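PDB 2FU2: bacteriocin from Streptococcus pyogenes, which probably acts as an immunity protein that protects the producing bacterium against a bacteriocin. Local coordinates for residues Q18-Q21 with F26-A29; F31-Q36 with T48-L53; N55-T60 with K67-L72. All coordinates share one frame; numbering follows the deposited sequence.

Contact 1 (Q18-Q21 with F26-A29); sequences QVIQ and FRQA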
ATOM      1  N   GLN A  18      -8.109  10.119   3.225  1.00 38.09           N
ATOM      2  CA  GLN A  18      -7.999  11.579   2.943  1.00 39.15           C
ATOM      3  C   GLN A  18      -6.549  12.059   2.910  1.00 37.54           C
ATOM      4  O   GLN A  18      -6.184  12.803   2.003  1.00 37.72           O
ATOM      5  CB  GLN A  18      -8.884  12.453   3.871  1.00 39.12           C
ATOM      6  CG  GLN A  18     -10.368  12.670   3.354  1.00 42.26           C
ATOM      7  CD  GLN A  18     -11.378  13.163   4.447  1.00 43.87           C
ATOM      8  OE1 GLN A  18     -11.488  14.382   4.752  1.00 50.10           O
ATOM      9  NE2 GLN A  18     -12.134  12.214   5.022  1.00 48.09           N
ATOM     10  N   VAL A  19      -5.712  11.594   3.853  1.00 36.85           N
ATOM     11  CA  VAL A  19      -4.286  11.974   3.868  1.00 35.64           C
ATOM     12  C   VAL A  19      -3.489  11.413   2.679  1.00 34.99           C
ATOM     13  O   VAL A  19      -2.523  12.047   2.228  1.00 35.99           O
ATOM     14  CB  VAL A  19      -3.556  11.692   5.237  1.00 35.78           C
ATOM     15  CG1 VAL A  19      -4.245  12.404   6.413  1.00 35.94           C
ATOM     16  CG2 VAL A  19      -3.439  10.211   5.530  1.00 35.97           C
ATOM     17  N   ILE A  20      -3.877  10.262   2.145  1.00 34.18           N
ATOM     18  CA  ILE A  20      -3.268   9.763   0.911  1.00 33.32           C
ATOM     19  C   ILE A  20      -3.838  10.499  -0.287  1.00 33.74           C
ATOM     20  O   ILE A  20      -3.072  10.855  -1.201  1.00 34.17           O
ATOM     21  CB  ILE A  20      -3.501   8.272   0.706  1.00 33.91           C
ATOM     22  CG1 ILE A  20      -2.824   7.490   1.828  1.00 35.50           C
ATOM     23  CG2 ILE A  20      -3.050   7.809  -0.696  1.00 30.21           C
ATOM     24  CD1 ILE A  20      -1.335   7.341   1.620  1.00 37.04           C
ATOM     25  N   GLN A  21      -5.154  10.735  -0.309  1.00 32.76           N
ATOM     26  CA  GLN A  21      -5.737  11.511  -1.426  1.00 34.14           C
ATOM     27  C   GLN A  21      -5.171  12.935  -1.600  1.00 34.47           C
ATOM     28  O   GLN A  21      -5.087  13.477  -2.713  1.00 34.32           O
ATOM     29  CB  GLN A  21      -7.269  11.588  -1.323  1.00 33.67           C
ATOM     30  CG  GLN A  21      -7.937  10.280  -1.619  1.00 33.37           C
ATOM     31  CD  GLN A  21      -8.092   9.992  -3.078  1.00 35.43           C
ATOM     32  OE1 GLN A  21      -7.689   8.922  -3.536  1.00 37.64           O
ATOM     33  NE2 GLN A  21      -8.696  10.920  -3.826  1.00 31.53           N
ATOM     34  N   PHE A  26       2.020   9.779  -3.126  1.00 31.64           N
ATOM     35  CA  PHE A  26       1.516   8.544  -2.544  1.00 31.86           C
ATOM     36  C   PHE A  26       0.224   8.063  -3.200  1.00 31.56           C
ATOM     37  O   PHE A  26       0.073   6.871  -3.441  1.00 31.80           O
ATOM     38  CB  PHE A  26       1.388   8.619  -1.004  1.00 29.61           C
ATOM     39  CG  PHE A  26       2.728   8.691  -0.298  1.00 30.18           C
ATOM     40  CD1 PHE A  26       3.534   7.560  -0.198  1.00 25.78           C
ATOM     41  CD2 PHE A  26       3.214   9.916   0.238  1.00 25.44           C
ATOM     42  CE1 PHE A  26       4.756   7.620   0.452  1.00 25.70           C
ATOM     43  CE2 PHE A  26       4.452   9.953   0.896  1.00 24.56           C
ATOM     44  CZ  PHE A  26       5.211   8.816   0.990  1.00 23.58           C
ATOM     45  N   ARG A  27      -0.695   8.976  -3.505  1.00 31.99           N
ATOM     46  CA  ARG A  27      -1.972   8.551  -4.137  1.00 31.34           C
ATOM     47  C   ARG A  27      -1.755   7.769  -5.437  1.00 32.36           C
ATOM     48  O   ARG A  27      -2.415   6.724  -5.654  1.00 32.08           O
ATOM     49  CB  ARG A  27      -2.896   9.707  -4.423  1.00 31.11           C
ATOM     50  CG  ARG A  27      -4.327   9.276  -4.699  1.00 32.06           C
ATOM     51  CD  ARG A  27      -5.064  10.183  -5.680  1.00 36.49           C
ATOM     52  NE  ARG A  27      -4.181  10.559  -6.779  1.00 42.93           N
ATOM     53  CZ  ARG A  27      -4.531  11.250  -7.856  1.00 50.24           C
ATOM     54  NH1 ARG A  27      -5.791  11.633  -8.067  1.00 51.55           N
ATOM     55  NH2 ARG A  27      -3.605  11.540  -8.753  1.00 54.50           N
ATOM     56  N   GLN A  28      -0.888   8.306  -6.313  1.00 32.07           N
ATOM     57  CA  GLN A  28      -0.582   7.732  -7.627  1.00 32.33           C
ATOM     58  C   GLN A  28       0.198   6.412  -7.500  1.00 31.83           C
ATOM     59  O   GLN A  28      -0.109   5.409  -8.114  1.00 32.26           O
ATOM     60  CB  GLN A  28       0.256   8.736  -8.415  1.00 33.20           C
ATOM     61  CG  GLN A  28       0.539   8.297  -9.864  1.00 36.36           C
ATOM     62  CD  GLN A  28       1.370   9.301 -10.581  1.00 41.27           C
ATOM     63  OE1 GLN A  28       1.293  10.521 -10.305  1.00 42.43           O
ATOM     64  NE2 GLN A  28       2.194   8.819 -11.489  1.00 39.55           N
ATOM     65  N   ALA A  29       1.227   6.449  -6.678  1.00 30.69           N
ATOM     66  CA  ALA A  29       1.973   5.271  -6.294  1.00 30.53           C
ATOM     67  C   ALA A  29       1.068   4.114  -5.846  1.00 30.76           C
ATOM     68  O   ALA A  29       1.134   2.979  -6.405  1.00 30.17           O
ATOM     69  CB  ALA A  29       2.994   5.633  -5.207  1.00 29.31           C
TER
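Ile20 sets its two branches against two consecutive residues at the start of the next helix, and most of the apolar packing between 18-21 and 26-29 comes from this fork. Its CD1 touches CB of Phe26 at 4.0 Å, the two side chains crossing at about a right angle. The other branch, CG2, lies anti to the Ile20 backbone N (chi1 -63°) and rests on the backbone of Arg27, 3.7 Å from CA.

The remaining contacts are van der Waals approaches of a carbonyl and an amide to the aliphatic carbons of Arg27. The carbonyl O of Ile20 approaches CB of Arg27 at 3.4 Å, where the two backbones come close: the CA atoms of Ile20 and Arg27 are 5.4 Å apart. CG and CD of Arg27, whose chain bends at chi2 and chi3, pass obliquely by the terminal amide of Gln21, its plane turned 64° from the guanidinium. No hydrogen bond joins the two segments.

The short helix 18-21 packs against the first turns of helix 24-40, just before which Asp23 OD2 accepts a hydrogen bond from Phe26 N. Helix 4-15 adjoins it through Val14, against Ile20, and Tyr15, against Gln21 and Arg27; helix 44-60 presents Tyr57 to Val19, Ile20 and the ring of Phe26.

Contact 2 (F31-Q36 with T48-L53); sequences FELASQ and TKIDSL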
ATOM      1  N   PHE A  31      -2.057   3.838  -6.330  1.00 31.66           N
ATOM      2  CA  PHE A  31      -2.945   3.573  -7.419  1.00 31.03           C
ATOM      3  C   PHE A  31      -2.250   2.635  -8.433  1.00 31.34           C
ATOM      4  O   PHE A  31      -2.877   1.711  -8.983  1.00 30.65           O
ATOM      5  CB  PHE A  31      -3.406   4.872  -8.062  1.00 31.02           C
ATOM      6  CG  PHE A  31      -4.016   4.663  -9.407  1.00 34.04           C
ATOM      7  CD1 PHE A  31      -5.284   4.107  -9.526  1.00 32.56           C
ATOM      8  CD2 PHE A  31      -3.283   4.939 -10.563  1.00 37.08           C
ATOM      9  CE1 PHE A  31      -5.848   3.851 -10.783  1.00 33.22           C
ATOM     10  CE2 PHE A  31      -3.843   4.705 -11.857  1.00 36.04           C
ATOM     11  CZ  PHE A  31      -5.126   4.153 -11.946  1.00 34.64           C
ATOM     12  N   GLU A  32      -0.959   2.857  -8.665  1.00 30.46           N
ATOM     13  CA  GLU A  32      -0.260   2.093  -9.671  1.00 30.89           C
ATOM     14  C   GLU A  32       0.051   0.675  -9.248  1.00 30.58           C
ATOM     15  O   GLU A  32      -0.044  -0.236 -10.026  1.00 30.85           O
ATOM     16  CB  GLU A  32       1.020   2.792 -10.082  1.00 29.54           C
ATOM     17  CG  GLU A  32       0.761   3.999 -10.884  1.00 34.48           C
ATOM     18  CD  GLU A  32       2.022   4.607 -11.532  1.00 42.53           C
ATOM     19  OE1 GLU A  32       3.017   3.859 -11.754  1.00 45.56           O
ATOM     20  OE2 GLU A  32       1.999   5.829 -11.848  1.00 43.47           O
ATOM     21  N   LEU A  33       0.476   0.516  -8.007  1.00 31.20           N
ATOM     22  CA  LEU A  33       0.705  -0.764  -7.425  1.00 32.03           C
ATOM     23  C   LEU A  33      -0.610  -1.573  -7.417  1.00 32.30           C
ATOM     24  O   LEU A  33      -0.632  -2.746  -7.865  1.00 31.26           O
ATOM     25  CB  LEU A  33       1.288  -0.580  -6.005  1.00 32.34           C
ATOM     26  CG  LEU A  33       2.617   0.206  -6.021  1.00 34.22           C
ATOM     27  CD1 LEU A  33       3.284   0.472  -4.642  1.00 30.18           C
ATOM     28  CD2 LEU A  33       3.635  -0.506  -6.938  1.00 37.60           C
ATOM     29  N   ALA A  34      -1.705  -0.972  -6.939  1.00 32.32           N
ATOM     30  CA  ALA A  34      -3.019  -1.695  -6.934  1.00 32.80           C
ATOM     31  C   ALA A  34      -3.416  -2.087  -8.352  1.00 34.90           C
ATOM     32  O   ALA A  34      -3.913  -3.199  -8.545  1.00 35.83           O
ATOM     33  CB  ALA A  34      -4.096  -0.909  -6.297  1.00 31.49           C
ATOM     34  N   SER A  35      -3.166  -1.237  -9.365  1.00 35.42           N
ATOM     35  CA  SER A  35      -3.486  -1.629 -10.736  1.00 35.87           C
ATOM     36  C   SER A  35      -2.632  -2.776 -11.233  1.00 36.21           C
ATOM     37  O   SER A  35      -3.111  -3.616 -12.003  1.00 36.00           O
ATOM     38  CB  SER A  35      -3.327  -0.481 -11.716  1.00 36.31           C
ATOM     39  OG  SER A  35      -3.956   0.668 -11.162  1.00 41.98           O
ATOM     40  N   GLN A  36      -1.362  -2.796 -10.848  1.00 35.89           N
ATOM     41  CA  GLN A  36      -0.495  -3.859 -11.296  1.00 36.43           C
ATOM     42  C   GLN A  36      -0.956  -5.189 -10.701  1.00 36.18           C
ATOM     43  O   GLN A  36      -0.993  -6.205 -11.379  1.00 34.62           O
ATOM     44  CB  GLN A  36       0.954  -3.530 -10.965  1.00 35.03           C
ATOM     45  CG  GLN A  36       1.918  -4.679 -11.267  1.00 37.52           C
ATOM     46  CD  GLN A  36       3.389  -4.389 -10.827  1.00 39.50           C
ATOM     47  OE1 GLN A  36       4.247  -5.311 -10.796  1.00 41.50           O
ATOM     48  NE2 GLN A  36       3.678  -3.114 -10.485  1.00 38.95           N
ATOM     49  N   THR A  48       7.626  -6.323  -2.605  1.00 32.09           N
ATOM     50  CA  THR A  48       8.806  -5.516  -2.302  1.00 31.33           C
ATOM     51  C   THR A  48       8.570  -4.071  -2.540  1.00 30.95           C
ATOM     52  O   THR A  48       8.922  -3.274  -1.647  1.00 31.80           O
ATOM     53  CB  THR A  48       9.973  -5.988  -3.093  1.00 31.45           C
ATOM     54  OG1 THR A  48      10.374  -7.225  -2.509  1.00 33.01           O
ATOM     55  CG2 THR A  48      11.161  -5.035  -2.930  1.00 32.56           C
ATOM     56  N   LYS A  49       7.941  -3.751  -3.703  1.00 29.39           N
ATOM     57  CA  LYS A  49       7.579  -2.404  -4.064  1.00 29.70           C
ATOM     58  C   LYS A  49       6.556  -1.790  -3.121  1.00 28.68           C
ATOM     59  O   LYS A  49       6.732  -0.671  -2.691  1.00 29.40           O
ATOM     60  CB  LYS A  49       7.111  -2.274  -5.510  1.00 29.20           C
ATOM     61  CG  LYS A  49       8.105  -2.730  -6.545  1.00 31.66           C
ATOM     62  CD  LYS A  49       7.487  -2.623  -7.932  1.00 31.75           C
ATOM     63  CE  LYS A  49       8.369  -3.288  -9.013  1.00 35.31           C
ATOM     64  NZ  LYS A  49       9.872  -3.021  -8.899  1.00 37.23           N
ATOM     65  N   ILE A  50       5.494  -2.494  -2.787  1.00 28.22           N
ATOM     66  CA  ILE A  50       4.536  -1.918  -1.825  1.00 27.81           C
ATOM     67  C   ILE A  50       5.205  -1.744  -0.462  1.00 27.96           C
ATOM     68  O   ILE A  50       5.124  -0.702   0.159  1.00 28.80           O
ATOM     69  CB  ILE A  50       3.275  -2.803  -1.686  1.00 28.56           C
ATOM     70  CG1 ILE A  50       2.452  -2.894  -3.013  1.00 27.60           C
ATOM     71  CG2 ILE A  50       2.359  -2.315  -0.473  1.00 29.56           C
ATOM     72  CD1 ILE A  50       1.664  -4.253  -3.228  1.00 28.01           C
ATOM     73  N   ASP A  51       5.920  -2.755  -0.015  1.00 27.97           N
ATOM     74  CA  ASP A  51       6.682  -2.632   1.238  1.00 29.51           C
ATOM     75  C   ASP A  51       7.533  -1.340   1.298  1.00 29.36           C
ATOM     76  O   ASP A  51       7.403  -0.565   2.279  1.00 29.96           O
ATOM     77  CB  ASP A  51       7.531  -3.873   1.487  1.00 29.24           C
ATOM     78  CG  ASP A  51       8.019  -3.965   2.903  1.00 31.40           C
ATOM     79  OD1 ASP A  51       7.252  -3.699   3.829  1.00 36.37           O
ATOM     80  OD2 ASP A  51       9.187  -4.306   3.105  1.00 35.99           O
ATOM     81  N   SER A  52       8.340  -1.110   0.252  1.00 28.52           N
ATOM     82  CA  SER A  52       9.189   0.052   0.178  1.00 30.36           C
ATOM     83  C   SER A  52       8.357   1.321   0.234  1.00 31.49           C
ATOM     84  O   SER A  52       8.753   2.260   0.942  1.00 32.04           O
ATOM     85  CB  SER A  52      10.010   0.078  -1.112  1.00 30.00           C
ATOM     86  OG  SER A  52      10.949  -1.009  -1.174  1.00 33.96           O
ATOM     87  N   LEU A  53       7.243   1.364  -0.523  1.00 31.15           N
ATOM     88  CA  LEU A  53       6.399   2.565  -0.543  1.00 31.40           C
ATOM     89  C   LEU A  53       5.757   2.835   0.853  1.00 31.52           C
ATOM     90  O   LEU A  53       5.803   3.958   1.362  1.00 32.33           O
ATOM     91  CB  LEU A  53       5.347   2.477  -1.669  1.00 31.03           C
ATOM     92  CG  LEU A  53       4.364   3.629  -1.799  1.00 29.82           C
ATOM     93  CD1 LEU A  53       5.091   4.865  -2.297  1.00 27.19           C
ATOM     94  CD2 LEU A  53       3.187   3.316  -2.703  1.00 32.55           C
TER
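Leu33 turns CG anti to its own carbonyl carbon (chi1 -59°), and an extended chi2 then carries CD1 straight out to Ile50 and Leu53. Leu53 answers with the other common leucine shape, CG anti to the backbone N (chi1 178°), which swings CD2 to the incoming methyl. Leu33 CD1 and Leu53 CD2 are 3.4 Å apart, tighter than usual van der Waals contact, as the two side chains meet at a slant. The same CD1 lies 3.8 Å from CG1 of Ile50; here the side chains slide past each other in opposite directions, and Leu33 CB also approaches Ile50 CG1. The second methyl, CD2, flanks CB of Lys49 at 4.2 Å, while the amine end of that lysine leads away from helix 31-36. One leucine thus enters among Lys49, Ile50 and Leu53, residues spaced i, i+1 and i+4 on the facing helix. The segments run nearly antiparallel, at 161°, with their axes 10.6 Å apart at closest approach.

Away from the interface, Ser35 OG donates to Phe31 O at 2.6 Å and lies over one face of the Phe31 ring, toward the rim.

The pairing joins helices 24-40 and 44-60, consecutive members of an antiparallel helical bundle. Helix 4-15 meets Ile50 and Ala34 through Leu11, while helix 67-78 reaches Ile50 with Leu72 and Val76. Toward the connection between the paired helices, Leu46 packs on Leu33 and Gln36.

Contact 3 (N55-T60 with K67-L72); sequences NQYILT and KSIFDL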
ATOM      1  N   ASN A  55       6.806   1.557   3.877  1.00 29.38           N
ATOM      2  CA  ASN A  55       7.902   1.993   4.789  1.00 30.00           C
ATOM      3  C   ASN A  55       8.186   3.485   4.662  1.00 30.78           C
ATOM      4  O   ASN A  55       8.279   4.183   5.689  1.00 30.84           O
ATOM      5  CB  ASN A  55       9.185   1.212   4.579  1.00 28.15           C
ATOM      6  CG  ASN A  55       9.009  -0.216   4.895  1.00 29.05           C
ATOM      7  OD1 ASN A  55       8.017  -0.603   5.526  1.00 28.60           O
ATOM      8  ND2 ASN A  55       9.955  -1.029   4.484  1.00 29.27           N
ATOM      9  N   GLN A  56       8.311   3.950   3.402  1.00 30.97           N
ATOM     10  CA  GLN A  56       8.599   5.319   3.073  1.00 32.21           C
ATOM     11  C   GLN A  56       7.502   6.215   3.631  1.00 32.07           C
ATOM     12  O   GLN A  56       7.792   7.232   4.235  1.00 32.35           O
ATOM     13  CB  GLN A  56       8.694   5.464   1.566  1.00 32.67           C
ATOM     14  CG  GLN A  56       8.388   6.873   1.027  1.00 34.94           C
ATOM     15  CD  GLN A  56       8.716   7.045  -0.467  1.00 34.23           C
ATOM     16  OE1 GLN A  56       8.408   6.186  -1.300  1.00 38.19           O
ATOM     17  NE2 GLN A  56       9.325   8.153  -0.803  1.00 34.67           N
ATOM     18  N   TYR A  57       6.232   5.819   3.459  1.00 32.16           N
ATOM     19  CA  TYR A  57       5.137   6.621   4.010  1.00 31.50           C
ATOM     20  C   TYR A  57       5.236   6.695   5.563  1.00 31.81           C
ATOM     21  O   TYR A  57       5.204   7.800   6.209  1.00 30.22           O
ATOM     22  CB  TYR A  57       3.779   6.080   3.578  1.00 30.90           C
ATOM     23  CG  TYR A  57       2.732   6.992   4.025  1.00 30.75           C
ATOM     24  CD1 TYR A  57       2.270   7.984   3.187  1.00 29.31           C
ATOM     25  CD2 TYR A  57       2.272   6.952   5.352  1.00 33.72           C
ATOM     26  CE1 TYR A  57       1.312   8.927   3.639  1.00 32.76           C
ATOM     27  CE2 TYR A  57       1.314   7.880   5.829  1.00 35.22           C
ATOM     28  CZ  TYR A  57       0.835   8.871   4.960  1.00 34.15           C
ATOM     29  OH  TYR A  57      -0.091   9.794   5.402  1.00 33.17           O
ATOM     30  N   ILE A  58       5.395   5.519   6.171  1.00 31.45           N
ATOM     31  CA  ILE A  58       5.445   5.462   7.674  1.00 31.38           C
ATOM     32  C   ILE A  58       6.603   6.317   8.227  1.00 31.95           C
ATOM     33  O   ILE A  58       6.421   7.178   9.111  1.00 31.28           O
ATOM     34  CB  ILE A  58       5.491   3.995   8.208  1.00 31.06           C
ATOM     35  CG1 ILE A  58       4.234   3.241   7.752  1.00 30.23           C
ATOM     36  CG2 ILE A  58       5.572   3.987   9.688  1.00 29.97           C
ATOM     37  CD1 ILE A  58       4.212   1.742   8.069  1.00 29.31           C
ATOM     38  N   LEU A  59       7.794   6.102   7.680  1.00 31.94           N
ATOM     39  CA  LEU A  59       8.961   6.818   8.192  1.00 32.14           C
ATOM     40  C   LEU A  59       8.830   8.348   7.930  1.00 32.71           C
ATOM     41  O   LEU A  59       9.257   9.167   8.759  1.00 32.69           O
ATOM     42  CB  LEU A  59      10.193   6.230   7.571  1.00 30.85           C
ATOM     43  CG  LEU A  59      10.545   4.773   7.954  1.00 31.48           C
ATOM     44  CD1 LEU A  59      11.873   4.369   7.290  1.00 30.25           C
ATOM     45  CD2 LEU A  59      10.711   4.604   9.483  1.00 30.75           C
ATOM     46  N   THR A  60       8.216   8.722   6.793  1.00 31.80           N
ATOM     47  CA  THR A  60       8.161  10.109   6.397  1.00 31.50           C
ATOM     48  C   THR A  60       7.248  10.818   7.379  1.00 30.94           C
ATOM     49  O   THR A  60       7.430  11.979   7.664  1.00 28.32           O
ATOM     50  CB  THR A  60       7.661  10.288   4.927  1.00 31.40           C
ATOM     51  OG1 THR A  60       8.626   9.753   4.018  1.00 35.50           O
ATOM     52  CG2 THR A  60       7.525  11.754   4.560  1.00 31.81           C
ATOM     53  N   LYS A  67      -4.630   3.598  10.619  1.00 31.23           N
ATOM     54  CA  LYS A  67      -4.554   2.164  10.853  1.00 31.57           C
ATOM     55  C   LYS A  67      -4.348   1.392   9.549  1.00 31.14           C
ATOM     56  O   LYS A  67      -3.559   0.439   9.507  1.00 29.84           O
ATOM     57  CB  LYS A  67      -5.803   1.639  11.608  1.00 31.91           C
ATOM     58  CG  LYS A  67      -5.840   0.081  11.922  1.00 33.04           C
ATOM     59  CD  LYS A  67      -6.702  -0.400  13.155  1.00 33.71           C
ATOM     60  CE  LYS A  67      -8.213   0.105  13.167  1.00 39.56           C
ATOM     61  NZ  LYS A  67      -9.268  -0.415  14.228  1.00 36.51           N
ATOM     62  N   SER A  68      -5.054   1.816   8.489  1.00 30.85           N
ATOM     63  CA  SER A  68      -5.031   1.072   7.225  1.00 31.09           C
ATOM     64  C   SER A  68      -3.624   0.928   6.657  1.00 29.98           C
ATOM     65  O   SER A  68      -3.286  -0.059   6.025  1.00 30.10           O
ATOM     66  CB  SER A  68      -5.957   1.724   6.197  1.00 31.05           C
ATOM     67  OG  SER A  68      -5.568   3.053   5.914  1.00 33.34           O
ATOM     68  N   ILE A  69      -2.795   1.909   6.918  1.00 30.96           N
ATOM     69  CA  ILE A  69      -1.401   1.932   6.436  1.00 31.86           C
ATOM     70  C   ILE A  69      -0.624   0.861   7.165  1.00 31.63           C
ATOM     71  O   ILE A  69       0.084   0.049   6.562  1.00 31.07           O
ATOM     72  CB  ILE A  69      -0.819   3.326   6.623  1.00 32.65           C
ATOM     73  CG1 ILE A  69      -1.622   4.309   5.739  1.00 34.81           C
ATOM     74  CG2 ILE A  69       0.718   3.358   6.356  1.00 33.52           C
ATOM     75  CD1 ILE A  69      -0.822   5.116   4.726  1.00 38.57           C
ATOM     76  N   PHE A  70      -0.818   0.812   8.463  1.00 31.58           N
ATOM     77  CA  PHE A  70      -0.204  -0.246   9.244  1.00 32.18           C
ATOM     78  C   PHE A  70      -0.753  -1.622   8.926  1.00 32.53           C
ATOM     79  O   PHE A  70       0.011  -2.607   8.942  1.00 32.60           O
ATOM     80  CB  PHE A  70      -0.324   0.049  10.723  1.00 32.82           C
ATOM     81  CG  PHE A  70       0.606   1.161  11.200  1.00 34.33           C
ATOM     82  CD1 PHE A  70       2.001   0.976  11.221  1.00 35.11           C
ATOM     83  CD2 PHE A  70       0.082   2.399  11.621  1.00 32.83           C
ATOM     84  CE1 PHE A  70       2.870   2.033  11.681  1.00 38.49           C
ATOM     85  CE2 PHE A  70       0.913   3.427  12.096  1.00 31.59           C
ATOM     86  CZ  PHE A  70       2.301   3.260  12.122  1.00 33.49           C
ATOM     87  N   ASP A  71      -2.069  -1.702   8.680  1.00 31.41           N
ATOM     88  CA  ASP A  71      -2.684  -2.921   8.243  1.00 31.64           C
ATOM     89  C   ASP A  71      -2.080  -3.495   6.933  1.00 31.39           C
ATOM     90  O   ASP A  71      -1.583  -4.622   6.913  1.00 31.92           O
ATOM     91  CB  ASP A  71      -4.183  -2.697   8.047  1.00 32.97           C
ATOM     92  CG  ASP A  71      -4.954  -2.611   9.353  1.00 36.12           C
ATOM     93  OD1 ASP A  71      -4.403  -2.828  10.463  1.00 41.36           O
ATOM     94  OD2 ASP A  71      -6.153  -2.294   9.247  1.00 40.06           O
ATOM     95  N   LEU A  72      -2.153  -2.721   5.847  1.00 29.92           N
ATOM     96  CA  LEU A  72      -1.402  -2.980   4.633  1.00 29.53           C
ATOM     97  C   LEU A  72       0.060  -3.314   4.880  1.00 29.30           C
ATOM     98  O   LEU A  72       0.587  -4.320   4.386  1.00 30.68           O
ATOM     99  CB  LEU A  72      -1.465  -1.762   3.679  1.00 29.15           C
ATOM    100  CG  LEU A  72      -0.712  -1.897   2.368  1.00 27.50           C
ATOM    101  CD1 LEU A  72      -1.080  -3.219   1.591  1.00 31.87           C
ATOM    102  CD2 LEU A  72      -1.026  -0.680   1.497  1.00 28.02           C
TER
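Ile69 meets both Tyr57 and Ile58: CD1 goes to Tyr57, while CG2 packs chiefly on Ile58 and also nears the tyrosine ring. CD1 sits over one face of the Tyr57 ring, 3.9 Å from the centroid and 22° off the ring normal, in a CH-pi contact displaced toward the rim; CD2 and CE2 are the nearest ring atoms. The isoleucine approaches the tyrosine at about a right angle, so a methyl end rather than the length of the chain meets the aromatic surface. Its CG2 packs 3.8 Å from CG1 of Ile58, the two isoleucines sliding past each other in opposite directions. Ile58 extends further: CD1 and CG2 each lie 3.9 Å from CE1 of Phe70, with the aliphatic chain set obliquely to that ring.

Behind these contacts, the Tyr57 torsion that places CG anti to the backbone N (chi1 -174°) turns the ring toward 67-72, where its face receives Ile69 CD1. His61 stacks on the same ring, and Ile20 of the short helix 18-21 reaches Ile69.

The contact joins the last turns of helix 44-60 to the first turns of helix 67-78, on either side of a non-helical connection. The two segments run in roughly opposed directions, at 138°, with their axes 10.6 Å apart at closest approach. Phe63 from the connection touches Ile58, and Ala65 touches both Tyr57 and Phe70. Helix 4-15 also touches 67-72, with Leu11 and Val14 against Leu72 and Lys13 and Val14 against Ser68; Ile54 of helix 44-60 packs on Ile69 and Leu72.

The three contacts follow one another along the chain, each closing before the next opens, and their centres lie about 12 Å apart in every pairing. Contacts 1 and 2 share helix 24-40, whereas contacts 2 and 3 share helix 44-60 and fall on opposite sides of the chain's centre. Their side chains meet directly: Ala29 CB packs 3.4 Å from Leu53 CD2, Phe26 CZ lies 3.7 Å from Gln56 CG, and Ile50 links contact 2 to contact 3. These three pairings of helices near in sequence touch one another, and helix 4-15 packs against all three, giving a compact single-chain bundle consistent with the bacteriocin-immunity family.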